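Long-range contacts in putative isomerase YbhH (Escherichia coli, PDB 6OTV), which is probably an isomerase, of undefined reaction, in the PrpF family, which is related to the diaminopimelate epimerases: residues Ser114-Val119 with Asp133-Asn138; Pro158-Phe163 with Ser334-Thr339; Gly16-Ala21 with Lys59-Ser64; Thr90-Asn95 with Ile121-Thr126. All blocks are in the same frame, centred on the assembly; numbering follows the deposited sequence.

Contact 3 comes first along the chain, contacts 4 and 1 then interleave through strand 116-123, and contact 2 comes last. Strands 14-20, 59-65, 116-123, 129-135, 158-163 and 332-344 belong to a closed barrel round helix 94-106, as in the diaminopimelate epimerase fold. Contacts 1 and 2 are neighbours, centres about 13 Å apart, linked by Asp133 N and Ala160 O (2.9 Å). Contact 4 holds the start of the central helix, its centre about 12 Å from that of contact 3 and about 14 Å from that of contact 2; Arg337 NH1 reaches Asn95 OD1 at 2.9 Å. Contact 1 lies farthest from the chain centre, about 23 Å out, beside the second subunit.

Contact 1: Ser114-Val119 with Asp133-Asn138; sequences SPVTRV and DVQTPN
Thr117 and Thr136 meet hydroxyl to hydroxyl, with Thr117 OG1 donating to Thr136 OG1 at 2.6 Å, and both oxygens have a second partner in Thr113. That residue's backbone N is bonded to Thr117 OG1 and its carbonyl O to Thr136 OG1, so a short chain of bonds fixes the rotation of both side chains at a buried spot. The two side chains cross at about a right angle. Thr136 turns its hydroxyl in between its own N and carbonyl carbon (chi1 50°), which aims it back at the opposite strand. Further in, Thr117 and Val134 form an antiparallel hydrogen-bonded pair, Thr117 N to Val134 O 2.9 Å and Val134 N to Thr117 O 3.0 Å, with Val116-Gln135 and Arg118-Asp133 as the non-hydrogen-bonded pairs on either side. This is the open end of the beta hairpin made by strands 116-123 and 129-135; Ile105 of helix 94-106 packs on Thr117, Val134 and Thr136. Beyond the regular pairing, Thr136 N donates to Pro115 O (2.8 Å) from above the carbonyl plane; the peptide bond before Pro115 is cis. Ser114 OG accepts from Asn138 N at 3.0 Å. On the other face, Val116 CG1 rests 3.9 Å from Asp133 CB. Arg118 and Asp133 run side by side, Arg118 CG 3.7 Å from Asp133 OD1, but the guanidinium and carboxylate planes are 63° apart, and Arg118 NE stays 4.5 Å from Asp133 OD1, beyond a salt bridge; the guanidinium goes instead to Glu131 and to Asp72 of the second subunit.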
loop_
_atom_site.group_PDB
_atom_site.type_symbol
_atom_site.label_atom_id
_atom_site.label_comp_id
_atom_site.label_asym_id
_atom_site.label_seq_id
_atom_site.Cartn_x
_atom_site.Cartn_y
_atom_site.Cartn_z
ATOM N N SER A 114 7.520 18.888 -5.103
ATOM C CA SER A 114 8.858 19.399 -5.339
ATOM C C SER A 114 9.706 19.117 -4.108
ATOM O O SER A 114 9.204 19.243 -2.984
ATOM C CB SER A 114 8.831 20.904 -5.629
ATOM O OG SER A 114 10.118 21.389 -5.969
ATOM N N PRO A 115 10.986 18.741 -4.278
ATOM C CA PRO A 115 11.674 18.564 -5.562
ATOM C C PRO A 115 11.520 17.157 -6.137
ATOM O O PRO A 115 12.111 16.840 -7.170
ATOM C CB PRO A 115 13.136 18.843 -5.206
ATOM C CG PRO A 115 13.259 18.347 -3.803
ATOM C CD PRO A 115 11.909 18.573 -3.138
ATOM N N VAL A 116 10.733 16.322 -5.461
ATOM C CA VAL A 116 10.473 14.953 -5.885
ATOM C C VAL A 116 8.975 14.696 -5.778
ATOM O O VAL A 116 8.291 15.256 -4.916
ATOM C CB VAL A 116 11.281 13.936 -5.041
ATOM C CG1 VAL A 116 10.909 12.503 -5.389
ATOM C CG2 VAL A 116 12.773 14.148 -5.249
ATOM N N THR A 117 8.461 13.860 -6.677
ATOM C CA THR A 117 7.063 13.449 -6.667
ATOM C C THR A 117 6.998 11.938 -6.504
ATOM O O THR A 117 7.574 11.198 -7.308
ATOM C CB THR A 117 6.348 13.876 -7.949
ATOM O OG1 THR A 117 6.431 15.300 -8.089
ATOM C CG2 THR A 117 4.885 13.453 -7.906
ATOM N N ARG A 118 6.300 11.487 -5.464
ATOM C CA ARG A 118 6.089 10.063 -5.238
ATOM C C ARG A 118 4.906 9.586 -6.068
ATOM O O ARG A 118 3.857 10.237 -6.096
ATOM C CB ARG A 118 5.840 9.792 -3.754
ATOM C CG ARG A 118 6.932 10.315 -2.834
ATOM C CD ARG A 118 6.568 10.134 -1.366
ATOM N NE ARG A 118 6.607 8.735 -0.949
ATOM C CZ ARG A 118 6.320 8.312 0.279
ATOM N NH1 ARG A 118 5.965 9.183 1.217
ATOM N NH2 ARG A 118 6.387 7.018 0.570
ATOM N N VAL A 119 5.074 8.454 -6.750
ATOM C CA VAL A 119 4.019 7.869 -7.569
ATOM C C VAL A 119 3.851 6.412 -7.161
ATOM O O VAL A 119 4.785 5.616 -7.297
ATOM C CB VAL A 119 4.319 7.970 -9.074
ATOM C CG1 VAL A 119 3.150 7.413 -9.876
ATOM C CG2 VAL A 119 4.613 9.410 -9.472
ATOM N N ASP A 133 9.987 7.370 -7.444
ATOM C CA ASP A 133 10.331 8.705 -6.971
ATOM C C ASP A 133 10.932 9.473 -8.141
ATOM O O ASP A 133 12.051 9.181 -8.577
ATOM C CB ASP A 133 11.286 8.628 -5.783
ATOM C CG ASP A 133 10.664 7.916 -4.595
ATOM O OD1 ASP A 133 9.447 8.093 -4.368
ATOM O OD2 ASP A 133 11.383 7.171 -3.898
ATOM N N VAL A 134 10.180 10.444 -8.648
ATOM C CA VAL A 134 10.520 11.164 -9.867
ATOM C C VAL A 134 11.103 12.519 -9.496
ATOM O O VAL A 134 10.546 13.235 -8.654
ATOM C CB VAL A 134 9.286 11.329 -10.768
ATOM C CG1 VAL A 134 9.639 12.116 -12.020
ATOM C CG2 VAL A 134 8.698 9.964 -11.118
ATOM N N GLN A 135 12.223 12.870 -10.120
ATOM C CA GLN A 135 12.795 14.205 -9.976
ATOM C C GLN A 135 11.839 15.222 -10.588
ATOM O O GLN A 135 11.623 15.232 -11.805
ATOM C CB GLN A 135 14.163 14.267 -10.648
ATOM C CG GLN A 135 15.177 13.286 -10.088
ATOM C CD GLN A 135 15.504 13.561 -8.636
ATOM O OE1 GLN A 135 15.520 14.711 -8.199
ATOM N NE2 GLN A 135 15.760 12.503 -7.875
ATOM N N THR A 136 11.253 16.071 -9.749
ATOM C CA THR A 136 10.331 17.114 -10.198
ATOM C C THR A 136 10.688 18.438 -9.532
ATOM O O THR A 136 9.966 18.920 -8.651
ATOM C CB THR A 136 8.880 16.728 -9.903
ATOM O OG1 THR A 136 8.760 16.319 -8.533
ATOM C CG2 THR A 136 8.427 15.591 -10.815
ATOM N N PRO A 137 11.801 19.055 -9.928
ATOM C CA PRO A 137 12.124 20.384 -9.394
ATOM C C PRO A 137 11.092 21.409 -9.843
ATOM O O PRO A 137 10.804 21.543 -11.035
ATOM C CB PRO A 137 13.513 20.678 -9.976
ATOM C CG PRO A 137 13.620 19.799 -11.175
ATOM C CD PRO A 137 12.845 18.562 -10.844
ATOM N N ASN A 138 10.520 22.117 -8.867
ATOM C CA ASN A 138 9.471 23.109 -9.105
ATOM C C ASN A 138 8.242 22.492 -9.767
ATOM O O ASN A 138 7.524 23.164 -10.512
ATOM C CB ASN A 138 9.993 24.286 -9.935
ATOM C CG ASN A 138 11.067 25.076 -9.213
ATOM O OD1 ASN A 138 10.971 25.320 -8.010
ATOM N ND2 ASN A 138 12.102 25.474 -9.945
#

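Contact 2: Pro158-Phe163 with Ser334-Thr339; sequences PVALTF and SVIRTT. With EDO (1,2-ethanediol), chain E; EDO (1,2-ethanediol), chain D.
Leu161 and Arg337 cross at about a right angle, with the CD1 methyl of Leu161 set 3.9 Å from CG of Arg337. The arginine chain then folds at chi2 and chi3 (-88° and 74°), which turns Arg337 NE back onto Ile336 O at 3.0 Å. That oxygen lies in the guanidinium plane, so the bond holds the flat group in one rotation, while NH1 goes on to Asn95. Val159 CG1 lies against the backbone of the same arginine, 3.2 Å from Arg337 O, with Arg337 CB a little farther off. Val159, Leu161 and Arg337 all touch Ser98 of helix 94-106. They therefore line the inner face of an eight-stranded barrel that wraps this helix, as in the diaminopimelate epimerase fold, and this antiparallel pair of strands joins the last strand before the second lobe to the long strand 332-344, which also pairs with strand 315-322. Two hydrogen-bonded pairs, Val159-Arg337 and Leu161-Val335, stitch the backbones together; Leu161 N to Val335 O measures 2.8 Å. On the opposite face Ile336 straddles two residues by its two branches: CG2 meets Pro158 CB at 3.7 Å and CD1 meets Ala160 CB at 4.0 Å. Farther along, Thr162 lays OG1 against Ser334 CB at 3.5 Å. At the strand end an ethanediol, probably from the crystallisation liquor, donates through O2 to Phe163 O.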
loop_
_atom_site.group_PDB
_atom_site.type_symbol
_atom_site.label_atom_id
_atom_site.label_comp_id
_atom_site.label_asym_id
_atom_site.label_seq_id
_atom_site.Cartn_x
_atom_site.Cartn_y
_atom_site.Cartn_z
ATOM N N PRO A 158 18.049 10.267 -12.208
ATOM C CA PRO A 158 17.703 8.976 -11.605
ATOM C C PRO A 158 16.228 8.913 -11.239
ATOM O O PRO A 158 15.632 9.903 -10.806
ATOM C CB PRO A 158 18.590 8.920 -10.356
ATOM C CG PRO A 158 18.764 10.357 -9.980
ATOM C CD PRO A 158 18.831 11.114 -11.289
ATOM N N VAL A 159 15.640 7.733 -11.423
ATOM C CA VAL A 159 14.314 7.420 -10.907
ATOM C C VAL A 159 14.453 6.218 -9.985
ATOM O O VAL A 159 15.042 5.199 -10.366
ATOM C CB VAL A 159 13.294 7.151 -12.032
ATOM C CG1 VAL A 159 13.842 6.163 -13.048
ATOM C CG2 VAL A 159 11.980 6.647 -11.447
ATOM N N ALA A 160 13.940 6.350 -8.765
ATOM C CA ALA A 160 14.024 5.291 -7.771
ATOM C C ALA A 160 12.763 4.439 -7.823
ATOM O O ALA A 160 11.647 4.968 -7.790
ATOM C CB ALA A 160 14.216 5.880 -6.371
ATOM N N LEU A 161 12.947 3.124 -7.918
ATOM C CA LEU A 161 11.847 2.166 -7.986
ATOM C C LEU A 161 11.934 1.263 -6.765
ATOM O O LEU A 161 12.875 0.469 -6.645
ATOM C CB LEU A 161 11.909 1.348 -9.275
ATOM C CG LEU A 161 11.881 2.128 -10.589
ATOM C CD1 LEU A 161 11.953 1.173 -11.767
ATOM C CD2 LEU A 161 10.634 3.007 -10.676
ATOM N N THR A 162 10.960 1.378 -5.867
ATOM C CA THR A 162 10.918 0.607 -4.631
ATOM C C THR A 162 9.762 -0.384 -4.692
ATOM O O THR A 162 8.600 0.017 -4.825
ATOM C CB THR A 162 10.768 1.524 -3.419
ATOM O OG1 THR A 162 11.831 2.483 -3.413
ATOM C CG2 THR A 162 10.816 0.715 -2.131
ATOM N N PHE A 163 10.082 -1.670 -4.574
ATOM C CA PHE A 163 9.085 -2.731 -4.630
ATOM C C PHE A 163 8.483 -2.945 -3.245
ATOM O O PHE A 163 9.211 -3.106 -2.260
ATOM C CB PHE A 163 9.711 -4.017 -5.172
ATOM C CG PHE A 163 10.009 -3.960 -6.649
ATOM C CD1 PHE A 163 10.982 -3.098 -7.141
ATOM C CD2 PHE A 163 9.312 -4.755 -7.544
ATOM C CE1 PHE A 163 11.251 -3.031 -8.499
ATOM C CE2 PHE A 163 9.580 -4.695 -8.906
ATOM C CZ PHE A 163 10.549 -3.830 -9.383
ATOM N N SER A 334 14.976 -1.737 -3.596
ATOM C CA SER A 334 14.834 -0.599 -4.489
ATOM C C SER A 334 15.964 -0.613 -5.509
ATOM O O SER A 334 17.058 -1.119 -5.246
ATOM C CB SER A 334 14.822 0.732 -3.723
ATOM O OG SER A 334 16.018 0.908 -2.987
ATOM N N VAL A 335 15.679 -0.058 -6.682
ATOM C CA VAL A 335 16.627 0.000 -7.787
ATOM C C VAL A 335 16.571 1.399 -8.384
ATOM O O VAL A 335 15.506 2.026 -8.426
ATOM C CB VAL A 335 16.316 -1.081 -8.849
ATOM C CG1 VAL A 335 17.140 -0.866 -10.106
ATOM C CG2 VAL A 335 16.577 -2.471 -8.282
ATOM N N ILE A 336 17.725 1.903 -8.820
ATOM C CA ILE A 336 17.808 3.167 -9.541
ATOM C C ILE A 336 17.804 2.872 -11.034
ATOM O O ILE A 336 18.544 2.000 -11.507
ATOM C CB ILE A 336 19.063 3.963 -9.144
ATOM C CG1 ILE A 336 19.095 4.216 -7.632
ATOM C CG2 ILE A 336 19.120 5.283 -9.912
ATOM C CD1 ILE A 336 18.033 5.178 -7.144
ATOM N N ARG A 337 16.966 3.586 -11.775
ATOM C CA ARG A 337 16.968 3.546 -13.229
ATOM C C ARG A 337 17.015 4.975 -13.749
ATOM O O ARG A 337 17.080 5.939 -12.980
ATOM C CB ARG A 337 15.735 2.813 -13.778
ATOM C CG ARG A 337 15.556 1.380 -13.292
ATOM C CD ARG A 337 16.301 0.390 -14.172
ATOM N NE ARG A 337 17.740 0.436 -13.947
ATOM C CZ ARG A 337 18.631 -0.202 -14.696
ATOM N NH1 ARG A 337 18.230 -0.935 -15.728
ATOM N NH2 ARG A 337 19.923 -0.102 -14.416
ATOM N N THR A 338 16.993 5.114 -15.070
ATOM C CA THR A 338 16.798 6.404 -15.710
ATOM C C THR A 338 15.759 6.242 -16.807
ATOM O O THR A 338 15.514 5.137 -17.301
ATOM C CB THR A 338 18.095 6.975 -16.305
ATOM O OG1 THR A 338 18.471 6.204 -17.455
ATOM C CG2 THR A 338 19.229 6.953 -15.280
ATOM N N THR A 339 15.146 7.358 -17.186
ATOM C CA THR A 339 14.151 7.348 -18.244
ATOM C C THR A 339 14.267 8.649 -19.026
ATOM O O THR A 339 14.884 9.616 -18.570
ATOM C CB THR A 339 12.731 7.161 -17.682
ATOM O OG1 THR A 339 11.804 6.969 -18.757
ATOM C CG2 THR A 339 12.308 8.375 -16.867
HETATM C C1 EDO E . 21.235 7.746 -18.495
HETATM O O1 EDO E . 20.784 6.447 -18.101
HETATM C C2 EDO E . 21.064 7.873 -20.002
HETATM O O2 EDO E . 21.716 9.039 -20.516
HETATM C C1 EDO D . 8.247 -7.308 0.277
HETATM O O1 EDO D . 7.195 -7.412 1.240
HETATM C C2 EDO D . 8.480 -5.837 -0.051
HETATM O O2 EDO D . 9.151 -5.705 -1.308
#

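Contact 3: Gly16-Ala21 with Lys59-Ser64; sequences GAFLLA and KVAIIS
Leu19 is bonded to the neighbouring strand through both its N and its O: Leu19 O accepts from Ile63 N at 2.8 Å, nearly straight at 172°, and Leu19 N donates to Ala61 O at 2.9 Å. Ala17 O takes Ala61 N in the same way, and the run ends at Ala21 N to Ile63 O, 3.0 Å, while the bond from Ala17 N to Lys59 O, at 141°, is the most bent of the five. Such alternation is the pattern of parallel strands, here 14-20 and 59-65, with helix 28-39 in the connection between them. This helix covers the face carrying Ala17, Leu19 and Val60, where Leu19 CD1 meets Val60 CG1 at 3.9 Å. The other face looks into the barrel, toward helix 94-106. There the methyl of Ala61 sits over one face of the Phe18 ring, CB 3.9 Å from the centroid and shifted toward the rim, a CH-pi contact; Phe18 and Ile63 also touch that helix, through Met96 and through Val100 and Phe103. At the Gly16 end the Lys59 side chain leads away, its NZ bonded to Gln79. At the far end Ala21 CB wedges against Ile62 CG2 (3.8 Å) and Ser64 CB.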
loop_
_atom_site.group_PDB
_atom_site.type_symbol
_atom_site.label_atom_id
_atom_site.label_comp_id
_atom_site.label_asym_id
_atom_site.label_seq_id
_atom_site.Cartn_x
_atom_site.Cartn_y
_atom_site.Cartn_z
ATOM N N GLY A 16 9.745 1.968 -25.819
ATOM C CA GLY A 16 8.473 1.590 -26.406
ATOM C C GLY A 16 7.432 2.676 -26.240
ATOM O O GLY A 16 7.732 3.805 -25.843
ATOM N N ALA A 17 6.193 2.313 -26.561
ATOM C CA ALA A 17 5.080 3.249 -26.506
ATOM C C ALA A 17 4.488 3.306 -25.108
ATOM O O ALA A 17 4.311 2.277 -24.447
ATOM C CB ALA A 17 3.982 2.865 -27.496
ATOM N N PHE A 18 4.178 4.521 -24.671
ATOM C CA PHE A 18 3.435 4.767 -23.445
ATOM C C PHE A 18 2.078 5.341 -23.835
ATOM O O PHE A 18 2.004 6.380 -24.502
ATOM C CB PHE A 18 4.207 5.707 -22.518
ATOM C CG PHE A 18 5.347 5.033 -21.791
ATOM C CD1 PHE A 18 6.490 4.645 -22.471
ATOM C CD2 PHE A 18 5.268 4.783 -20.428
ATOM C CE1 PHE A 18 7.535 4.020 -21.809
ATOM C CE2 PHE A 18 6.309 4.161 -19.758
ATOM C CZ PHE A 18 7.444 3.777 -20.450
ATOM N N LEU A 19 1.013 4.648 -23.441
ATOM C CA LEU A 19 -0.339 4.946 -23.884
ATOM C C LEU A 19 -1.256 5.096 -22.682
ATOM O O LEU A 19 -1.054 4.462 -21.643
ATOM C CB LEU A 19 -0.880 3.837 -24.800
ATOM C CG LEU A 19 -0.029 3.480 -26.021
ATOM C CD1 LEU A 19 -0.522 2.193 -26.665
ATOM C CD2 LEU A 19 -0.040 4.624 -27.026
ATOM N N LEU A 20 -2.267 5.946 -22.832
ATOM C CA LEU A 20 -3.346 6.042 -21.861
ATOM C C LEU A 20 -4.416 5.015 -22.197
ATOM O O LEU A 20 -4.800 4.860 -23.359
ATOM C CB LEU A 20 -3.955 7.444 -21.855
ATOM C CG LEU A 20 -3.073 8.584 -21.352
ATOM C CD1 LEU A 20 -3.735 9.920 -21.646
ATOM C CD2 LEU A 20 -2.816 8.432 -19.863
ATOM N N ALA A 21 -4.899 4.313 -21.169
ATOM C CA ALA A 21 -5.912 3.285 -21.386
ATOM C C ALA A 21 -7.197 3.851 -21.978
ATOM O O ALA A 21 -7.951 3.103 -22.612
ATOM C CB ALA A 21 -6.208 2.557 -20.073
ATOM N N LYS A 59 8.141 -2.695 -26.819
ATOM C CA LYS A 59 7.353 -2.846 -25.607
ATOM C C LYS A 59 6.286 -1.761 -25.535
ATOM O O LYS A 59 6.376 -0.725 -26.199
ATOM C CB LYS A 59 8.249 -2.788 -24.361
ATOM C CG LYS A 59 9.356 -3.843 -24.327
ATOM C CD LYS A 59 10.164 -3.740 -23.037
ATOM C CE LYS A 59 11.298 -4.753 -22.985
ATOM N NZ LYS A 59 10.788 -6.144 -22.897
ATOM N N VAL A 60 5.261 -2.016 -24.722
ATOM C CA VAL A 60 4.157 -1.081 -24.524
ATOM C C VAL A 60 3.854 -0.989 -23.034
ATOM O O VAL A 60 3.860 -2.001 -22.324
ATOM C CB VAL A 60 2.892 -1.506 -25.307
ATOM C CG1 VAL A 60 1.751 -0.536 -25.049
ATOM C CG2 VAL A 60 3.181 -1.601 -26.801
ATOM N N ALA A 61 3.588 0.228 -22.564
ATOM C CA ALA A 61 3.089 0.475 -21.217
ATOM C C ALA A 61 1.755 1.198 -21.328
ATOM O O ALA A 61 1.678 2.275 -21.930
ATOM C CB ALA A 61 4.082 1.303 -20.398
ATOM N N ILE A 62 0.710 0.610 -20.755
ATOM C CA ILE A 62 -0.631 1.185 -20.778
ATOM C C ILE A 62 -0.923 1.724 -19.383
ATOM O O ILE A 62 -1.013 0.958 -18.415
ATOM C CB ILE A 62 -1.683 0.160 -21.223
ATOM C CG1 ILE A 62 -1.325 -0.390 -22.609
ATOM C CG2 ILE A 62 -3.071 0.790 -21.222
ATOM C CD1 ILE A 62 -2.164 -1.586 -23.039
ATOM N N ILE A 63 -1.071 3.044 -19.277
ATOM C CA ILE A 63 -1.133 3.743 -17.997
ATOM C C ILE A 63 -2.529 4.321 -17.807
ATOM O O ILE A 63 -3.144 4.820 -18.758
ATOM C CB ILE A 63 -0.071 4.858 -17.915
ATOM C CG1 ILE A 63 1.284 4.367 -18.443
ATOM C CG2 ILE A 63 0.050 5.374 -16.493
ATOM C CD1 ILE A 63 1.840 3.173 -17.713
ATOM N N SER A 64 -3.018 4.271 -16.569
ATOM C CA SER A 64 -4.312 4.841 -16.221
ATOM C C SER A 64 -4.332 5.121 -14.726
ATOM O O SER A 64 -3.480 4.644 -13.972
ATOM C CB SER A 64 -5.459 3.902 -16.601
ATOM O OG SER A 64 -5.510 2.789 -15.725
#

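Contact 4: Thr90-Asn95 with Ile121-Thr126; sequences TPNCGN and IRNVNT. With PO4 (phosphate ion), chain I.
The amides of Asn92 and Asn123 stack with their planes only 18° apart, CG of Asn92 lying 3.4 Å from CG of Asn123. Asn92 covers one face of the Asn123 amide, its CB 3.3 Å from Asn123 OD1. Both side chains extend anti to their backbone N, chi1 171° in each case, and so reach toward one another from their separate loops. The Asn92 loop leads straight into helix 94-106, the core helix of this lobe, with Cys93 as N-cap. A phosphate, probably from the crystallisation liquor, sits at that helix start: Gly94 N donates to phosphate O3 at 2.8 Å and Asn95 ND2 to phosphate O2 at 2.7 Å. Ile279 N, at the start of helix 279-290, binds the same ion, so it lies between two helix N-termini, consistent with an anion pocket between the lobes, as in diaminopimelate epimerases. The rest of the Asn123 amide is held within its own turn. Asn123 OD1 accepts from Thr126 OG1 at 2.7 Å in the carbonyl plane, on a lone pair; Thr126 N, 2.9 Å from Asn123 OD1, donates from the side turned away from Asn92, and this bond makes an Asx motif. Thr126 then sets its CG2 methyl against Asn92 CB at 3.7 Å. Pro91 O lies over one face of the Asn125 amide, 3.5 Å from Asn125 CB, and that amide is fixed by Thr89 and Phe77.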
loop_
_atom_site.group_PDB
_atom_site.type_symbol
_atom_site.label_atom_id
_atom_site.label_comp_id
_atom_site.label_asym_id
_atom_site.label_seq_id
_atom_site.Cartn_x
_atom_site.Cartn_y
_atom_site.Cartn_z
ATOM N N THR A 90 2.483 -11.350 -20.049
ATOM C CA THR A 90 2.794 -12.105 -18.832
ATOM C C THR A 90 3.652 -11.306 -17.859
ATOM O O THR A 90 3.206 -11.071 -16.721
ATOM C CB THR A 90 3.434 -13.448 -19.196
ATOM O OG1 THR A 90 2.494 -14.241 -19.930
ATOM C CG2 THR A 90 3.848 -14.199 -17.942
ATOM N N PRO A 91 4.860 -10.861 -18.209
ATOM C CA PRO A 91 5.791 -10.383 -17.185
ATOM C C PRO A 91 5.499 -8.955 -16.736
ATOM O O PRO A 91 4.630 -8.257 -17.259
ATOM C CB PRO A 91 7.144 -10.462 -17.893
ATOM C CG PRO A 91 6.818 -10.121 -19.294
ATOM C CD PRO A 91 5.429 -10.683 -19.561
ATOM N N ASN A 92 6.260 -8.535 -15.729
ATOM C CA ASN A 92 6.308 -7.147 -15.283
ATOM C C ASN A 92 7.677 -6.605 -15.672
ATOM O O ASN A 92 8.694 -6.991 -15.083
ATOM C CB ASN A 92 6.068 -7.044 -13.777
ATOM C CG ASN A 92 6.323 -5.646 -13.232
ATOM O OD1 ASN A 92 6.267 -4.656 -13.962
ATOM N ND2 ASN A 92 6.602 -5.562 -11.937
ATOM N N CYS A 93 7.707 -5.728 -16.672
ATOM C CA CYS A 93 8.962 -5.163 -17.155
ATOM C C CYS A 93 9.378 -4.027 -16.229
ATOM O O CYS A 93 8.725 -2.978 -16.187
ATOM C CB CYS A 93 8.819 -4.676 -18.593
ATOM S SG CYS A 93 10.337 -3.982 -19.277
ATOM N N GLY A 94 10.468 -4.236 -15.489
ATOM C CA GLY A 94 10.933 -3.235 -14.548
ATOM C C GLY A 94 11.596 -2.045 -15.202
ATOM O O GLY A 94 11.639 -0.965 -14.604
ATOM N N ASN A 95 12.109 -2.214 -16.418
ATOM C CA ASN A 95 12.733 -1.092 -17.104
ATOM C C ASN A 95 11.691 -0.136 -17.671
ATOM O O ASN A 95 11.815 1.083 -17.514
ATOM C CB ASN A 95 13.668 -1.609 -18.194
ATOM C CG ASN A 95 14.959 -2.140 -17.626
ATOM O OD1 ASN A 95 15.897 -1.380 -17.380
ATOM N ND2 ASN A 95 15.010 -3.445 -17.384
ATOM N N ILE A 121 2.525 2.934 -7.960
ATOM C CA ILE A 121 2.221 2.224 -9.196
ATOM C C ILE A 121 1.787 0.807 -8.856
ATOM O O ILE A 121 2.448 0.119 -8.068
ATOM C CB ILE A 121 3.435 2.206 -10.140
ATOM C CG1 ILE A 121 3.847 3.633 -10.509
ATOM C CG2 ILE A 121 3.137 1.378 -11.386
ATOM C CD1 ILE A 121 5.188 3.714 -11.210
ATOM N N ARG A 122 0.681 0.371 -9.448
ATOM C CA ARG A 122 0.248 -1.017 -9.379
ATOM C C ARG A 122 0.436 -1.647 -10.752
ATOM O O ARG A 122 -0.166 -1.196 -11.732
ATOM C CB ARG A 122 -1.210 -1.122 -8.933
ATOM C CG ARG A 122 -1.822 -2.500 -9.148
ATOM C CD ARG A 122 -3.274 -2.528 -8.704
ATOM N NE ARG A 122 -4.022 -3.619 -9.321
ATOM C CZ ARG A 122 -4.966 -3.455 -10.242
ATOM N NH1 ARG A 122 -5.291 -2.239 -10.651
ATOM N NH2 ARG A 122 -5.591 -4.507 -10.749
ATOM N N ASN A 123 1.281 -2.673 -10.824
ATOM C CA ASN A 123 1.468 -3.412 -12.069
ATOM C C ASN A 123 0.321 -4.400 -12.225
ATOM O O ASN A 123 0.208 -5.358 -11.453
ATOM C CB ASN A 123 2.813 -4.129 -12.088
ATOM C CG ASN A 123 2.944 -5.076 -13.266
ATOM O OD1 ASN A 123 2.969 -6.295 -13.098
ATOM N ND2 ASN A 123 3.000 -4.517 -14.473
ATOM N N VAL A 124 -0.531 -4.164 -13.231
ATOM C CA VAL A 124 -1.715 -4.994 -13.438
ATOM C C VAL A 124 -1.330 -6.427 -13.778
ATOM O O VAL A 124 -2.059 -7.368 -13.446
ATOM C CB VAL A 124 -2.607 -4.368 -14.531
ATOM C CG1 VAL A 124 -3.853 -5.208 -14.764
ATOM C CG2 VAL A 124 -2.995 -2.947 -14.148
ATOM N N ASN A 125 -0.177 -6.621 -14.426
ATOM C CA ASN A 125 0.219 -7.961 -14.850
ATOM C C ASN A 125 0.425 -8.888 -13.658
ATOM O O ASN A 125 0.011 -10.053 -13.690
ATOM C CB ASN A 125 1.494 -7.889 -15.693
ATOM C CG ASN A 125 1.393 -6.881 -16.823
ATOM O OD1 ASN A 125 1.478 -5.671 -16.603
ATOM N ND2 ASN A 125 1.221 -7.376 -18.043
ATOM N N THR A 126 1.058 -8.391 -12.596
ATOM C CA THR A 126 1.448 -9.223 -11.466
ATOM C C THR A 126 0.774 -8.857 -10.154
ATOM O O THR A 126 0.924 -9.603 -9.180
ATOM C CB THR A 126 2.968 -9.158 -11.249
ATOM O OG1 THR A 126 3.342 -7.812 -10.929
ATOM C CG2 THR A 126 3.715 -9.606 -12.495
HETATM P P PO4 I . 13.210 -6.336 -17.026
HETATM O O1 PO4 I . 13.083 -7.563 -17.902
HETATM O O2 PO4 I . 12.921 -5.098 -17.840
HETATM O O3 PO4 I . 12.239 -6.436 -15.869
HETATM O O4 PO4 I . 14.618 -6.240 -16.492
#